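Local atomic coordinates of sensor protein qseC (Escherichia coli, PDB entry 3JZ3), a protein that serves as the membrane-bound sensor histidine kinase of the QseB/QseC two-component system, which switches on the flagella regulon, represented here by its cytoplasmic kinase segment. Residues I76-E79 with D80-Q83. Numbering follows the deposited sequence.
Sequences IPLE and DLLQ
Pro-77, the N-cap residue, and Leu-81 close the first turn of helix 78-95, where strand 74-77 runs straight into the helix within the ATP-binding (HATPase) α/β sandwich of this histidine kinase. The bond that starts the turn is weak: Leu-81 N reaches Pro-77 O at 3.4 Å. The next carbonyls are held more closely. Leu-82 N donates to Leu-78 O at 3.1 Å, and Gln-83 N meets Glu-79 O at 2.8 Å. Leu-82 CG also lies beside Leu-78 O, 3.3 Å away.

The side chains of Leu-78 and Leu-81 run alongside each other in the same direction and touch through their CD2 methyls, 3.9 Å apart. Leu-81, its CG turned away from the backbone N (chi1 180°), lies against Leu-118 and Val-122 of helix 115-131, while Leu-78 and Leu-82 rest on Leu-143 of the five-stranded sheet.

Glu-79 extends beyond CG, and both carboxylate oxygens have partners in the loop after strand 99-104: OE1 takes the backbone N-H of Ser-108, and OE2 pairs with His-107 ND1. These bonds probably help the carboxylate tolerate the like charge of Asp-80, 5.2 Å away between Glu-79 OE1 and Asp-80 OD1. The Asp-80 carboxylate bends back over the start of the helix, with CG beside its own backbone N (chi1 -55°), which brings OD2 to 4.1 Å from Pro-77 CB.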
ATOM      1  N   ILE B  76      13.179  -8.405  11.590  1.00 33.89           N
ATOM      2  CA  ILE B  76      12.232  -9.051  10.690  1.00 31.60           C
ATOM      3  C   ILE B  76      12.600 -10.518  10.469  1.00 29.29           C
ATOM      4  O   ILE B  76      13.690 -10.816   9.977  1.00 31.54           O
ATOM      5  CB  ILE B  76      12.122  -8.303   9.321  1.00 31.25           C
ATOM      6  CG1 ILE B  76      11.934  -6.788   9.520  1.00 31.98           C
ATOM      7  CG2 ILE B  76      11.004  -8.896   8.453  1.00 28.35           C
ATOM      8  CD1 ILE B  76      10.778  -6.389  10.449  1.00 31.11           C
ATOM      9  N   PRO B  77      11.691 -11.437  10.840  1.00 27.83           N
ATOM     10  CA  PRO B  77      11.885 -12.850  10.517  1.00 28.35           C
ATOM     11  C   PRO B  77      11.620 -13.077   9.027  1.00 27.44           C
ATOM     12  O   PRO B  77      10.492 -12.893   8.557  1.00 26.60           O
ATOM     13  CB  PRO B  77      10.834 -13.573  11.377  1.00 26.66           C
ATOM     14  CG  PRO B  77      10.171 -12.508  12.224  1.00 27.34           C
ATOM     15  CD  PRO B  77      10.426 -11.200  11.560  1.00 28.27           C
ATOM     16  N   LEU B  78      12.661 -13.464   8.298  1.00 28.28           N
ATOM     17  CA  LEU B  78      12.596 -13.551   6.840  1.00 32.81           C
ATOM     18  C   LEU B  78      11.782 -14.723   6.299  1.00 33.51           C
ATOM     19  O   LEU B  78      11.280 -14.647   5.176  1.00 34.57           O
ATOM     20  CB  LEU B  78      13.998 -13.518   6.223  1.00 32.19           C
ATOM     21  CG  LEU B  78      14.782 -12.216   6.428  1.00 33.65           C
ATOM     22  CD1 LEU B  78      16.042 -12.246   5.605  1.00 31.90           C
ATOM     23  CD2 LEU B  78      13.961 -10.971   6.081  1.00 30.15           C
ATOM     24  N   GLU B  79      11.649 -15.791   7.089  1.00 34.63           N
ATOM     25  CA  GLU B  79      10.758 -16.909   6.742  1.00 40.13           C
ATOM     26  C   GLU B  79       9.336 -16.406   6.509  1.00 35.56           C
ATOM     27  O   GLU B  79       8.749 -16.636   5.448  1.00 30.89           O
ATOM     28  CB  GLU B  79      10.740 -17.974   7.847  1.00 40.38           C
ATOM     29  CG  GLU B  79      11.860 -18.992   7.773  1.00 47.96           C
ATOM     30  CD  GLU B  79      11.797 -20.020   8.899  1.00 50.99           C
ATOM     31  OE1 GLU B  79      12.130 -19.677  10.062  1.00 53.46           O
ATOM     32  OE2 GLU B  79      11.421 -21.178   8.614  1.00 55.74           O
ATOM     33  N   ASP B  80       8.809 -15.710   7.514  1.00 35.59           N
ATOM     34  CA  ASP B  80       7.444 -15.195   7.514  1.00 38.08           C
ATOM     35  C   ASP B  80       7.195 -14.223   6.362  1.00 34.92           C
ATOM     36  O   ASP B  80       6.176 -14.312   5.690  1.00 34.90           O
ATOM     37  CB  ASP B  80       7.136 -14.520   8.853  1.00 43.32           C
ATOM     38  CG  ASP B  80       7.385 -15.437  10.049  1.00 50.67           C
ATOM     39  OD1 ASP B  80       7.915 -16.559   9.870  1.00 53.06           O
ATOM     40  OD2 ASP B  80       7.049 -15.028  11.182  1.00 54.22           O
ATOM     41  N   LEU B  81       8.140 -13.313   6.141  1.00 34.29           N
ATOM     42  CA  LEU B  81       8.079 -12.337   5.055  1.00 33.85           C
ATOM     43  C   LEU B  81       7.997 -13.004   3.679  1.00 35.01           C
ATOM     44  O   LEU B  81       7.182 -12.611   2.840  1.00 37.65           O
ATOM     45  CB  LEU B  81       9.299 -11.416   5.118  1.00 34.06           C
ATOM     46  CG  LEU B  81       9.460 -10.308   4.073  1.00 33.71           C
ATOM     47  CD1 LEU B  81       8.592  -9.122   4.425  1.00 37.00           C
ATOM     48  CD2 LEU B  81      10.918  -9.886   3.969  1.00 31.89           C
ATOM     49  N   LEU B  82       8.841 -14.006   3.451  1.00 31.99           N
ATOM     50  CA  LEU B  82       8.852 -14.707   2.174  1.00 30.25           C
ATOM     51  C   LEU B  82       7.613 -15.572   2.004  1.00 30.86           C
ATOM     52  O   LEU B  82       6.965 -15.533   0.956  1.00 30.19           O
ATOM     53  CB  LEU B  82      10.122 -15.543   2.010  1.00 27.22           C
ATOM     54  CG  LEU B  82      11.459 -14.811   1.867  1.00 25.83           C
ATOM     55  CD1 LEU B  82      12.539 -15.810   1.522  1.00 28.55           C
ATOM     56  CD2 LEU B  82      11.402 -13.719   0.812  1.00 23.93           C
ATOM     57  N   GLN B  83       7.280 -16.338   3.038  1.00 33.84           N
ATOM     58  CA  GLN B  83       6.093 -17.185   3.011  1.00 36.29           C
ATOM     59  C   GLN B  83       4.826 -16.359   2.784  1.00 34.39           C
ATOM     60  O   GLN B  83       4.004 -16.695   1.932  1.00 35.61           O
ATOM     61  CB  GLN B  83       5.993 -18.029   4.282  1.00 37.95           C
ATOM     62  CG  GLN B  83       4.584 -18.524   4.571  1.00 48.24           C
ATOM     63  CD  GLN B  83       4.546 -19.877   5.236  1.00 54.38           C
ATOM     64  OE1 GLN B  83       5.561 -20.384   5.726  1.00 58.57           O
ATOM     65  NE2 GLN B  83       3.363 -20.478   5.260  1.00 57.72           N
TER